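SIR4-interacting protein SIF2 (Saccharomyces cerevisiae, PDB 1R5M) antagonizes telomeric silencing in yeast, is a WD40-repeat component of the Set3C corepressor complex, and may recruit SIR4 to non-telomeric sites. Local coordinates at residues A265-I273 and C284-A295; S207-V215 and G248-N256. All blocks are in the same frame, centred on the assembly; numbering follows the deposited sequence.

Contact 1: A265-I273 and C284-A295; sequences ASDDGTLRI and CFYGHSQSIVSA. Unlike the reference sequence in segment 284-295: Cys284 (reference Ser).
Leu271 and Ile292 meet at about a right angle, methyl against methyl, with Leu271 CD2 3.5 Å from Ile292 CD1, tighter than an ordinary van der Waals contact. Ile292 CG2, set anti to the backbone N, meets Ala265 CB at 3.7 Å, while CG1, anti to the carbonyl carbon (chi1 -68°), carries CD1 to the leucine; Ala295 CB, farther along strand 292-298, also touches Leu271 CD2. On the same side of the sheet as Leu271, Phe285 takes Leu271 CB at the edge of its ring and lays the ring nearly parallel to that of Trp315. Leu271 and Phe285 are also a hydrogen-bonded antiparallel pair, Phe285 N to Leu271 O at 2.8 Å and Leu271 N to Phe285 O at 3.3 Å. This pairing closes the outer edge of one four-stranded blade of the WD40 beta-propeller; the chain then runs through 286-291, where His288 NE2 bonds Ser305 OG of the next blade, into that blade's innermost strand. The opposite side, carrying Arg272 and Cys284, is more open to solvent. There Cys284 SG sits over the centre of the guanidinium face, 3.5 Å from Arg272 CZ, and Arg272 NH1 is held by Ser281. Tyr286 lies alongside Thr270, with CD2 3.6 Å from Thr270 CG2. Thr270 in turn is fixed by Asp268 OD1, which accepts from Thr270 N and, at 2.7 Å, from Thr270 OG1. Toward the turn at Gly269, water replaces direct bonding: one molecule joins Gly269 O, Phe285 O and His288 N, and a second joins Gly269 O, Gly287 N and His288 O.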
ATOM      1  N   ALA A 265       3.331   7.877  -8.790  1.00  9.20           N
ATOM      2  CA  ALA A 265       2.022   8.478  -9.036  1.00 10.15           C
ATOM      3  C   ALA A 265       2.017   9.768  -8.238  1.00 11.65           C
ATOM      4  O   ALA A 265       2.688   9.872  -7.205  1.00 10.34           O
ATOM      5  CB  ALA A 265       0.902   7.561  -8.571  1.00 10.71           C
ATOM      6  N   SER A 266       1.257  10.751  -8.702  1.00 12.13           N
ATOM      7  CA  SER A 266       1.228  12.041  -8.031  1.00 13.22           C
ATOM      8  C   SER A 266      -0.155  12.671  -7.965  1.00 15.23           C
ATOM      9  O   SER A 266      -1.075  12.269  -8.682  1.00 15.91           O
ATOM     10  CB  SER A 266       2.184  12.994  -8.754  1.00 14.10           C
ATOM     11  OG  SER A 266       2.030  14.332  -8.314  1.00 15.63           O
ATOM     12  N   ASP A 267      -0.291  13.658  -7.086  1.00 16.25           N
ATOM     13  CA  ASP A 267      -1.544  14.384  -6.950  1.00 17.04           C
ATOM     14  C   ASP A 267      -1.770  15.134  -8.258  1.00 18.15           C
ATOM     15  O   ASP A 267      -2.890  15.567  -8.540  1.00 19.04           O
ATOM     16  CB  ASP A 267      -1.472  15.402  -5.808  1.00 17.61           C
ATOM     17  CG  ASP A 267      -1.570  14.763  -4.436  1.00 18.11           C
ATOM     18  OD1 ASP A 267      -1.687  13.525  -4.347  1.00 18.87           O
ATOM     19  OD2 ASP A 267      -1.534  15.514  -3.439  1.00 19.92           O
ATOM     20  N   ASP A 268      -0.711  15.283  -9.054  1.00 16.21           N
ATOM     21  CA  ASP A 268      -0.822  15.994 -10.325  1.00 17.00           C
ATOM     22  C   ASP A 268      -1.602  15.218 -11.378  1.00 16.07           C
ATOM     23  O   ASP A 268      -1.743  15.671 -12.514  1.00 18.62           O
ATOM     24  CB  ASP A 268       0.563  16.422 -10.868  1.00 14.67           C
ATOM     25  CG  ASP A 268       1.422  15.257 -11.368  1.00 14.51           C
ATOM     26  OD1 ASP A 268       0.918  14.129 -11.537  1.00 14.74           O
ATOM     27  OD2 ASP A 268       2.626  15.499 -11.614  1.00 14.89           O
ATOM     28  N   GLY A 269      -2.119  14.056 -10.986  1.00 15.30           N
ATOM     29  CA  GLY A 269      -2.919  13.246 -11.887  1.00 14.37           C
ATOM     30  C   GLY A 269      -2.180  12.414 -12.917  1.00 14.10           C
ATOM     31  O   GLY A 269      -2.797  11.889 -13.845  1.00 14.42           O
ATOM     32  N   THR A 270      -0.869  12.274 -12.760  1.00 13.47           N
ATOM     33  CA  THR A 270      -0.099  11.493 -13.717  1.00 12.05           C
ATOM     34  C   THR A 270       0.719  10.388 -13.078  1.00 11.01           C
ATOM     35  O   THR A 270       0.973  10.390 -11.872  1.00 10.77           O
ATOM     36  CB  THR A 270       0.911  12.358 -14.499  1.00 12.58           C
ATOM     37  OG1 THR A 270       1.958  12.785 -13.615  1.00 11.93           O
ATOM     38  CG2 THR A 270       0.229  13.575 -15.105  1.00 13.64           C
ATOM     39  N   LEU A 271       1.109   9.439 -13.919  1.00  9.91           N
ATOM     40  CA  LEU A 271       1.981   8.350 -13.518  1.00  8.74           C
ATOM     41  C   LEU A 271       3.250   8.572 -14.313  1.00  9.96           C
ATOM     42  O   LEU A 271       3.198   9.022 -15.459  1.00 10.58           O
ATOM     43  CB  LEU A 271       1.429   6.990 -13.935  1.00 10.84           C
ATOM     44  CG  LEU A 271       0.141   6.465 -13.325  1.00 10.58           C
ATOM     45  CD1 LEU A 271      -0.093   5.054 -13.847  1.00 11.49           C
ATOM     46  CD2 LEU A 271       0.238   6.470 -11.807  1.00 11.87           C
ATOM     47  N   ARG A 272       4.389   8.279 -13.708  1.00  8.75           N
ATOM     48  CA  ARG A 272       5.649   8.378 -14.424  1.00  9.19           C
ATOM     49  C   ARG A 272       6.413   7.080 -14.197  1.00  9.86           C
ATOM     50  O   ARG A 272       6.257   6.423 -13.162  1.00  9.87           O
ATOM     51  CB  ARG A 272       6.460   9.596 -13.959  1.00 10.15           C
ATOM     52  CG  ARG A 272       6.002  10.905 -14.619  1.00 10.78           C
ATOM     53  CD  ARG A 272       6.803  12.109 -14.131  1.00 12.85           C
ATOM     54  NE  ARG A 272       6.306  13.375 -14.677  1.00 14.12           N
ATOM     55  CZ  ARG A 272       6.697  13.912 -15.831  1.00 15.76           C
ATOM     56  NH1 ARG A 272       7.601  13.304 -16.586  1.00 15.27           N
ATOM     57  NH2 ARG A 272       6.183  15.071 -16.228  1.00 17.36           N
ATOM     58  N   ILE A 273       7.201   6.694 -15.195  1.00  9.32           N
ATOM     59  CA  ILE A 273       8.015   5.482 -15.136  1.00  9.81           C
ATOM     60  C   ILE A 273       9.451   5.976 -15.243  1.00  9.62           C
ATOM     61  O   ILE A 273       9.781   6.730 -16.161  1.00 10.81           O
ATOM     62  CB  ILE A 273       7.715   4.534 -16.324  1.00  9.25           C
ATOM     63  CG1 ILE A 273       6.226   4.159 -16.348  1.00 12.11           C
ATOM     64  CG2 ILE A 273       8.576   3.284 -16.218  1.00 11.03           C
ATOM     65  CD1 ILE A 273       5.743   3.394 -15.129  1.00 11.37           C
ATOM     66  N   CYS A 284       5.316   9.019 -19.140  1.00 10.81           N
ATOM     67  CA  CYS A 284       4.479   9.918 -18.356  1.00 11.01           C
ATOM     68  C   CYS A 284       3.078   9.715 -18.909  1.00 11.15           C
ATOM     69  O   CYS A 284       2.816  10.017 -20.076  1.00 11.37           O
ATOM     70  CB  CYS A 284       4.893  11.378 -18.518  1.00 11.65           C
ATOM     71  SG  CYS A 284       3.919  12.486 -17.455  1.00 14.25           S
ATOM     72  N   PHE A 285       2.188   9.186 -18.076  1.00 10.60           N
ATOM     73  CA  PHE A 285       0.819   8.911 -18.492  1.00 10.16           C
ATOM     74  C   PHE A 285      -0.221   9.902 -17.973  1.00 10.74           C
ATOM     75  O   PHE A 285      -0.458  10.003 -16.761  1.00 10.48           O
ATOM     76  CB  PHE A 285       0.416   7.490 -18.062  1.00 10.82           C
ATOM     77  CG  PHE A 285       1.239   6.404 -18.698  1.00 11.32           C
ATOM     78  CD1 PHE A 285       2.013   5.549 -17.918  1.00 12.12           C
ATOM     79  CD2 PHE A 285       1.240   6.236 -20.079  1.00 12.80           C
ATOM     80  CE1 PHE A 285       2.778   4.541 -18.504  1.00 12.30           C
ATOM     81  CE2 PHE A 285       2.001   5.231 -20.674  1.00 13.35           C
ATOM     82  CZ  PHE A 285       2.771   4.383 -19.887  1.00 13.21           C
ATOM     83  N   TYR A 286      -0.835  10.624 -18.910  1.00 11.99           N
ATOM     84  CA  TYR A 286      -1.885  11.596 -18.615  1.00 12.41           C
ATOM     85  C   TYR A 286      -3.235  10.939 -18.873  1.00 12.49           C
ATOM     86  O   TYR A 286      -3.358  10.073 -19.737  1.00 12.76           O
ATOM     87  CB  TYR A 286      -1.787  12.825 -19.529  1.00 14.61           C
ATOM     88  CG  TYR A 286      -0.569  13.692 -19.325  1.00 14.99           C
ATOM     89  CD1 TYR A 286       0.599  13.469 -20.054  1.00 17.03           C
ATOM     90  CD2 TYR A 286      -0.585  14.737 -18.403  1.00 16.86           C
ATOM     91  CE1 TYR A 286       1.726  14.268 -19.871  1.00 16.87           C
ATOM     92  CE2 TYR A 286       0.532  15.542 -18.210  1.00 18.19           C
ATOM     93  CZ  TYR A 286       1.684  15.301 -18.946  1.00 17.15           C
ATOM     94  OH  TYR A 286       2.792  16.092 -18.748  1.00 18.41           O
ATOM     95  N   GLY A 287      -4.248  11.368 -18.133  1.00 12.74           N
ATOM     96  CA  GLY A 287      -5.573  10.807 -18.323  1.00 14.44           C
ATOM     97  C   GLY A 287      -6.466  11.029 -17.123  1.00 15.60           C
ATOM     98  O   GLY A 287      -7.611  11.470 -17.260  1.00 16.02           O
ATOM     99  N   HIS A 288      -5.954  10.710 -15.941  1.00 14.72           N
ATOM    100  CA  HIS A 288      -6.726  10.899 -14.723  1.00 15.74           C
ATOM    101  C   HIS A 288      -7.020  12.385 -14.547  1.00 16.72           C
ATOM    102  O   HIS A 288      -6.154  13.228 -14.783  1.00 17.58           O
ATOM    103  CB  HIS A 288      -5.958  10.354 -13.519  1.00 14.56           C
ATOM    104  CG  HIS A 288      -6.047   8.866 -13.375  1.00 13.34           C
ATOM    105  ND1 HIS A 288      -7.244   8.211 -13.172  1.00 13.09           N
ATOM    106  CD2 HIS A 288      -5.091   7.907 -13.391  1.00 13.22           C
ATOM    107  CE1 HIS A 288      -7.020   6.913 -13.067  1.00 13.79           C
ATOM    108  NE2 HIS A 288      -5.722   6.701 -13.196  1.00 12.63           N
ATOM    109  N   SER A 289      -8.246  12.700 -14.141  1.00 17.30           N
ATOM    110  CA  SER A 289      -8.654  14.087 -13.958  1.00 18.43           C
ATOM    111  C   SER A 289      -8.535  14.560 -12.516  1.00 18.97           C
ATOM    112  O   SER A 289      -8.770  15.730 -12.215  1.00 20.62           O
ATOM    113  CB  SER A 289     -10.090  14.278 -14.450  1.00 18.15           C
ATOM    114  OG  SER A 289     -10.988  13.438 -13.747  1.00 19.76           O
ATOM    115  N   GLN A 290      -8.179  13.643 -11.622  1.00 18.08           N
ATOM    116  CA  GLN A 290      -8.009  13.977 -10.215  1.00 18.58           C
ATOM    117  C   GLN A 290      -6.838  13.172  -9.662  1.00 18.04           C
ATOM    118  O   GLN A 290      -6.271  12.331 -10.359  1.00 17.62           O
ATOM    119  CB  GLN A 290      -9.283  13.668  -9.425  1.00 19.94           C
ATOM    120  CG  GLN A 290     -10.530  14.340  -9.988  1.00 23.94           C
ATOM    121  CD  GLN A 290     -11.732  14.221  -9.070  1.00 26.02           C
ATOM    122  OE1 GLN A 290     -12.873  14.385  -9.502  1.00 29.47           O
ATOM    123  NE2 GLN A 290     -11.481  13.950  -7.794  1.00 28.44           N
ATOM    124  N   SER A 291      -6.484  13.438  -8.410  1.00 18.05           N
ATOM    125  CA  SER A 291      -5.372  12.759  -7.759  1.00 17.61           C
ATOM    126  C   SER A 291      -5.433  11.242  -7.866  1.00 16.40           C
ATOM    127  O   SER A 291      -6.502  10.638  -7.763  1.00 15.72           O
ATOM    128  CB  SER A 291      -5.316  13.152  -6.281  1.00 20.07           C
ATOM    129  OG  SER A 291      -5.140  14.549  -6.137  1.00 24.40           O
ATOM    130  N   ILE A 292      -4.272  10.634  -8.075  1.00 14.69           N
ATOM    131  CA  ILE A 292      -4.173   9.186  -8.162  1.00 14.56           C
ATOM    132  C   ILE A 292      -3.941   8.672  -6.746  1.00 14.32           C
ATOM    133  O   ILE A 292      -2.981   9.067  -6.081  1.00 17.32           O
ATOM    134  CB  ILE A 292      -3.010   8.773  -9.087  1.00 13.29           C
ATOM    135  CG1 ILE A 292      -3.347   9.173 -10.528  1.00 16.00           C
ATOM    136  CG2 ILE A 292      -2.762   7.274  -8.984  1.00 13.87           C
ATOM    137  CD1 ILE A 292      -2.242   8.920 -11.528  1.00 17.74           C
ATOM    138  N   VAL A 293      -4.819   7.789  -6.282  1.00 12.90           N
ATOM    139  CA  VAL A 293      -4.715   7.266  -4.925  1.00 12.67           C
ATOM    140  C   VAL A 293      -3.873   6.004  -4.786  1.00 11.21           C
ATOM    141  O   VAL A 293      -3.258   5.783  -3.743  1.00 12.48           O
ATOM    142  CB  VAL A 293      -6.118   7.013  -4.324  1.00 14.36           C
ATOM    143  CG1 VAL A 293      -6.905   8.317  -4.299  1.00 16.88           C
ATOM    144  CG2 VAL A 293      -6.860   5.963  -5.133  1.00 17.15           C
ATOM    145  N   SER A 294      -3.837   5.183  -5.831  1.00  9.62           N
ATOM    146  CA  SER A 294      -3.056   3.949  -5.798  1.00  9.73           C
ATOM    147  C   SER A 294      -2.608   3.580  -7.205  1.00  9.26           C
ATOM    148  O   SER A 294      -3.264   3.934  -8.183  1.00  9.22           O
ATOM    149  CB  SER A 294      -3.889   2.785  -5.242  1.00 10.71           C
ATOM    150  OG  SER A 294      -4.491   3.100  -3.998  1.00 13.52           O
ATOM    151  N   ALA A 295      -1.489   2.869  -7.300  1.00  9.79           N
ATOM    152  CA  ALA A 295      -0.966   2.408  -8.581  1.00  9.77           C
ATOM    153  C   ALA A 295      -0.066   1.206  -8.335  1.00  9.77           C
ATOM    154  O   ALA A 295       0.621   1.131  -7.315  1.00 10.97           O
ATOM    155  CB  ALA A 295      -0.185   3.519  -9.278  1.00 10.03           C
TER
HETATM  156  O   HOH W   1      -4.888  17.068  -6.947  1.00 33.80           O
HETATM  157  O   HOH W   2      -3.125   9.748 -15.465  1.00 12.67           O
HETATM  158  O   HOH W   3      -3.856  13.558 -16.243  1.00 18.47           O

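Contact 2: S207-V215 and G248-N256; sequences SLGVDVEWV and GPISVLEFN
Glu213 and Asp211 reach across with their carboxylates to backbone N-H groups of Phe255 and Leu253. Glu213 OE2 takes Phe255 N through its anti lone pair in a nearly straight bond (2.7 Å, 176°), and Asp211 OD2 takes Leu253 N at 2.9 Å from above the carboxylate plane. Glu213 CG stands anti to the backbone N (chi1 177°) and the chain bends at chi2, which brings OE2 to that amide. Farther along, Val215 CA lies over the face of the Phe255 ring, 3.8 Å from its centroid, and Val215 CG1 packs on Phe255 CD1. An alanine in place of Phe255 would probably leave Val215 without its aromatic cover and open a gap at this end of the contact. Strands 213-216 and 250-256 are the innermost of two successive WD40 propeller blades, the first entered through the loop 207-212; the two segments run 15° apart, and beyond the single backbone bridge of Gly209 with Ile250, whose N bonds Leu208 O (3.0 Å), side chains do the bridging. One shell out, Lys156 makes salt bridges to both Asp211 OD1 and Glu213 OE1, probably offsetting the negative charge gathered with Glu254. Water links Asp211 OD2 to Glu254 OE2, and another water joins Asp211 OD2 to Ser251 O.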
ATOM      1  N   SER A 207       2.219  18.622   2.484  1.00 21.79           N
ATOM      2  CA  SER A 207       2.806  17.298   2.313  1.00 19.58           C
ATOM      3  C   SER A 207       3.571  17.171   0.998  1.00 19.26           C
ATOM      4  O   SER A 207       3.151  17.700  -0.032  1.00 19.69           O
ATOM      5  CB  SER A 207       1.708  16.232   2.365  1.00 19.62           C
ATOM      6  OG  SER A 207       2.230  14.941   2.095  1.00 18.81           O
ATOM      7  N   LEU A 208       4.698  16.467   1.045  1.00 16.54           N
ATOM      8  CA  LEU A 208       5.516  16.242  -0.142  1.00 16.27           C
ATOM      9  C   LEU A 208       5.098  14.927  -0.785  1.00 15.68           C
ATOM     10  O   LEU A 208       5.450  14.640  -1.929  1.00 14.58           O
ATOM     11  CB  LEU A 208       6.995  16.148   0.235  1.00 17.80           C
ATOM     12  CG  LEU A 208       7.637  17.365   0.893  1.00 18.83           C
ATOM     13  CD1 LEU A 208       9.108  17.071   1.132  1.00 19.10           C
ATOM     14  CD2 LEU A 208       7.469  18.590   0.003  1.00 20.18           C
ATOM     15  N   GLY A 209       4.347  14.129  -0.034  1.00 13.86           N
ATOM     16  CA  GLY A 209       3.914  12.839  -0.532  1.00 13.58           C
ATOM     17  C   GLY A 209       3.702  11.868   0.614  1.00 12.73           C
ATOM     18  O   GLY A 209       3.978  12.199   1.770  1.00 14.04           O
ATOM     19  N   VAL A 210       3.241  10.663   0.298  1.00 12.60           N
ATOM     20  CA  VAL A 210       2.952   9.672   1.326  1.00 12.35           C
ATOM     21  C   VAL A 210       3.509   8.276   1.063  1.00 11.75           C
ATOM     22  O   VAL A 210       2.980   7.289   1.573  1.00 14.04           O
ATOM     23  CB  VAL A 210       1.429   9.554   1.533  1.00 13.13           C
ATOM     24  CG1 VAL A 210       0.871  10.870   2.068  1.00 13.73           C
ATOM     25  CG2 VAL A 210       0.750   9.201   0.213  1.00 14.66           C
ATOM     26  N   ASP A 211       4.566   8.182   0.266  1.00 10.49           N
ATOM     27  CA  ASP A 211       5.157   6.877  -0.017  1.00 10.23           C
ATOM     28  C   ASP A 211       6.669   7.007  -0.172  1.00 11.03           C
ATOM     29  O   ASP A 211       7.184   8.094  -0.430  1.00 11.19           O
ATOM     30  CB  ASP A 211       4.552   6.294  -1.305  1.00 10.56           C
ATOM     31  CG  ASP A 211       4.526   4.769  -1.316  1.00 12.64           C
ATOM     32  OD1 ASP A 211       4.986   4.150  -0.332  1.00 12.79           O
ATOM     33  OD2 ASP A 211       4.033   4.191  -2.313  1.00 11.98           O
ATOM     34  N   VAL A 212       7.365   5.888   0.021  1.00 10.63           N
ATOM     35  CA  VAL A 212       8.817   5.795  -0.136  1.00 11.33           C
ATOM     36  C   VAL A 212       9.039   4.420  -0.768  1.00  9.84           C
ATOM     37  O   VAL A 212       8.118   3.607  -0.808  1.00  9.89           O
ATOM     38  CB  VAL A 212       9.566   5.866   1.217  1.00 11.69           C
ATOM     39  CG1 VAL A 212       9.319   7.215   1.885  1.00 12.57           C
ATOM     40  CG2 VAL A 212       9.126   4.727   2.118  1.00 12.93           C
ATOM     41  N   GLU A 213      10.244   4.139  -1.253  1.00  9.78           N
ATOM     42  CA  GLU A 213      10.468   2.848  -1.895  1.00 10.29           C
ATOM     43  C   GLU A 213      11.941   2.494  -2.058  1.00 10.10           C
ATOM     44  O   GLU A 213      12.774   3.369  -2.277  1.00 11.47           O
ATOM     45  CB  GLU A 213       9.787   2.846  -3.278  1.00 10.02           C
ATOM     46  CG  GLU A 213       9.987   1.576  -4.102  1.00 11.30           C
ATOM     47  CD  GLU A 213       9.191   0.393  -3.575  1.00 13.98           C
ATOM     48  OE1 GLU A 213       8.991   0.312  -2.344  1.00 19.00           O
ATOM     49  OE2 GLU A 213       8.775  -0.463  -4.384  1.00 11.72           O
ATOM     50  N   TRP A 214      12.255   1.207  -1.941  1.00 10.31           N
ATOM     51  CA  TRP A 214      13.625   0.739  -2.129  1.00 10.61           C
ATOM     52  C   TRP A 214      13.790   0.450  -3.616  1.00 12.25           C
ATOM     53  O   TRP A 214      12.894  -0.120  -4.238  1.00 11.68           O
ATOM     54  CB  TRP A 214      13.887  -0.553  -1.345  1.00 10.77           C
ATOM     55  CG  TRP A 214      14.009  -0.360   0.128  1.00 11.28           C
ATOM     56  CD1 TRP A 214      13.003  -0.397   1.048  1.00 11.04           C
ATOM     57  CD2 TRP A 214      15.209  -0.066   0.853  1.00 11.21           C
ATOM     58  NE1 TRP A 214      13.501  -0.140   2.305  1.00 10.14           N
ATOM     59  CE2 TRP A 214      14.854   0.066   2.212  1.00 10.44           C
ATOM     60  CE3 TRP A 214      16.552   0.099   0.484  1.00 11.25           C
ATOM     61  CZ2 TRP A 214      15.796   0.358   3.210  1.00 11.43           C
ATOM     62  CZ3 TRP A 214      17.490   0.389   1.476  1.00 12.76           C
ATOM     63  CH2 TRP A 214      17.104   0.516   2.823  1.00 11.89           C
ATOM     64  N   VAL A 215      14.929   0.834  -4.185  1.00 12.60           N
ATOM     65  CA  VAL A 215      15.166   0.585  -5.606  1.00 14.76           C
ATOM     66  C   VAL A 215      16.382  -0.306  -5.827  1.00 17.09           C
ATOM     67  O   VAL A 215      16.788  -0.555  -6.964  1.00 17.04           O
ATOM     68  CB  VAL A 215      15.332   1.906  -6.394  1.00 15.90           C
ATOM     69  CG1 VAL A 215      14.055   2.720  -6.297  1.00 15.47           C
ATOM     70  CG2 VAL A 215      16.513   2.700  -5.865  1.00 16.83           C
ATOM     71  N   GLY A 248       3.243  17.774  -8.326  1.00 17.78           N
ATOM     72  CA  GLY A 248       2.461  17.707  -7.106  1.00 15.57           C
ATOM     73  C   GLY A 248       2.983  16.621  -6.185  1.00 14.92           C
ATOM     74  O   GLY A 248       3.873  15.868  -6.576  1.00 14.12           O
ATOM     75  N   PRO A 249       2.452  16.515  -4.956  1.00 14.46           N
ATOM     76  CA  PRO A 249       2.892  15.498  -3.996  1.00 13.80           C
ATOM     77  C   PRO A 249       2.922  14.087  -4.583  1.00 13.67           C
ATOM     78  O   PRO A 249       2.104  13.736  -5.437  1.00 13.68           O
ATOM     79  CB  PRO A 249       1.881  15.639  -2.865  1.00 15.12           C
ATOM     80  CG  PRO A 249       1.603  17.116  -2.873  1.00 15.99           C
ATOM     81  CD  PRO A 249       1.440  17.401  -4.349  1.00 14.71           C
ATOM     82  N   ILE A 250       3.872  13.286  -4.112  1.00 11.80           N
ATOM     83  CA  ILE A 250       4.040  11.915  -4.579  1.00 10.75           C
ATOM     84  C   ILE A 250       3.174  10.978  -3.741  1.00 10.90           C
ATOM     85  O   ILE A 250       3.377  10.841  -2.535  1.00 12.52           O
ATOM     86  CB  ILE A 250       5.522  11.491  -4.479  1.00 10.28           C
ATOM     87  CG1 ILE A 250       6.401  12.481  -5.253  1.00 10.55           C
ATOM     88  CG2 ILE A 250       5.700  10.084  -5.022  1.00 11.95           C
ATOM     89  CD1 ILE A 250       6.050  12.610  -6.732  1.00 12.72           C
ATOM     90  N   SER A 251       2.215  10.328  -4.391  1.00 10.00           N
ATOM     91  CA  SER A 251       1.284   9.434  -3.709  1.00 10.38           C
ATOM     92  C   SER A 251       1.664   7.958  -3.760  1.00 11.10           C
ATOM     93  O   SER A 251       1.235   7.174  -2.912  1.00 12.30           O
ATOM     94  CB  SER A 251      -0.115   9.608  -4.304  1.00 11.38           C
ATOM     95  OG  SER A 251      -0.104   9.345  -5.698  1.00 11.29           O
ATOM     96  N   VAL A 252       2.467   7.582  -4.750  1.00 10.14           N
ATOM     97  CA  VAL A 252       2.862   6.188  -4.911  1.00 10.43           C
ATOM     98  C   VAL A 252       4.274   6.045  -5.457  1.00  8.70           C
ATOM     99  O   VAL A 252       4.674   6.777  -6.358  1.00  8.91           O
ATOM    100  CB  VAL A 252       1.936   5.452  -5.919  1.00 10.18           C
ATOM    101  CG1 VAL A 252       2.322   3.977  -6.008  1.00 13.27           C
ATOM    102  CG2 VAL A 252       0.474   5.615  -5.517  1.00 11.13           C
ATOM    103  N   LEU A 253       5.016   5.090  -4.905  1.00  9.61           N
ATOM    104  CA  LEU A 253       6.363   4.771  -5.369  1.00  8.68           C
ATOM    105  C   LEU A 253       6.466   3.250  -5.308  1.00  9.53           C
ATOM    106  O   LEU A 253       6.431   2.658  -4.228  1.00 11.11           O
ATOM    107  CB  LEU A 253       7.432   5.428  -4.488  1.00  9.22           C
ATOM    108  CG  LEU A 253       7.576   6.941  -4.685  1.00  9.03           C
ATOM    109  CD1 LEU A 253       8.484   7.506  -3.615  1.00 10.36           C
ATOM    110  CD2 LEU A 253       8.137   7.240  -6.074  1.00  9.40           C
ATOM    111  N   GLU A 254       6.561   2.630  -6.481  1.00  9.15           N
ATOM    112  CA  GLU A 254       6.644   1.177  -6.603  1.00  9.93           C
ATOM    113  C   GLU A 254       7.741   0.764  -7.572  1.00 10.01           C
ATOM    114  O   GLU A 254       7.685   1.075  -8.767  1.00  9.55           O
ATOM    115  CB  GLU A 254       5.311   0.608  -7.099  1.00 10.44           C
ATOM    116  CG  GLU A 254       4.157   0.712  -6.112  1.00 12.44           C
ATOM    117  CD  GLU A 254       4.288  -0.259  -4.951  1.00 13.90           C
ATOM    118  OE1 GLU A 254       5.205  -1.107  -4.982  1.00 17.22           O
ATOM    119  OE2 GLU A 254       3.467  -0.176  -4.016  1.00 17.60           O
ATOM    120  N   PHE A 255       8.737   0.053  -7.058  1.00  9.61           N
ATOM    121  CA  PHE A 255       9.844  -0.404  -7.885  1.00 10.86           C
ATOM    122  C   PHE A 255       9.626  -1.845  -8.332  1.00 11.15           C
ATOM    123  O   PHE A 255       9.216  -2.697  -7.541  1.00 12.82           O
ATOM    124  CB  PHE A 255      11.160  -0.308  -7.105  1.00 11.68           C
ATOM    125  CG  PHE A 255      12.374  -0.665  -7.917  1.00 13.05           C
ATOM    126  CD1 PHE A 255      12.820   0.174  -8.934  1.00 11.75           C
ATOM    127  CD2 PHE A 255      13.074  -1.840  -7.661  1.00 14.60           C
ATOM    128  CE1 PHE A 255      13.952  -0.150  -9.687  1.00 15.10           C
ATOM    129  CE2 PHE A 255      14.204  -2.174  -8.407  1.00 15.37           C
ATOM    130  CZ  PHE A 255      14.642  -1.328  -9.420  1.00 14.19           C
ATOM    131  N   ASN A 256       9.897  -2.103  -9.606  1.00 11.29           N
ATOM    132  CA  ASN A 256       9.768  -3.436 -10.187  1.00 12.79           C
ATOM    133  C   ASN A 256      11.200  -3.973 -10.273  1.00 13.61           C
ATOM    134  O   ASN A 256      12.016  -3.478 -11.050  1.00 12.60           O
ATOM    135  CB  ASN A 256       9.110  -3.317 -11.571  1.00 10.91           C
ATOM    136  CG  ASN A 256       8.918  -4.657 -12.262  1.00 13.47           C
ATOM    137  OD1 ASN A 256       7.902  -4.882 -12.928  1.00 14.67           O
ATOM    138  ND2 ASN A 256       9.895  -5.540 -12.133  1.00 10.64           N
TER
HETATM  139  O   HOH W   4       3.543   1.613  -2.124  1.00 19.16           O
HETATM  140  O   HOH W   5       1.076   4.587  -2.065  1.00 26.39           O
HETATM  141  O   HOH W   6       6.482  -1.195  -2.573  1.00 22.50           O

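How the contacts relate
Both contacts join one blade to a neighbour: contact 2 ties the WD 4 and WD 5 repeats through their innermost strands, and contact 1 ties WD 5 to WD 6 while also closing the outer edge of the blade that holds strands 250-256 to 283-285. They share that blade, since strands 250-256 and 261-266 are adjacent in it; Ala265 O probably bonds Ser251 N, and Asp267 N probably bonds Pro249 O. Contact 1 is the more buried, although its centre lies farther from the middle of the chain (about 16 Å against 10 Å), and it rests on aliphatic packing and strand pairing. Contact 2, partly buried, relies more on carboxylates, backbone amides and water.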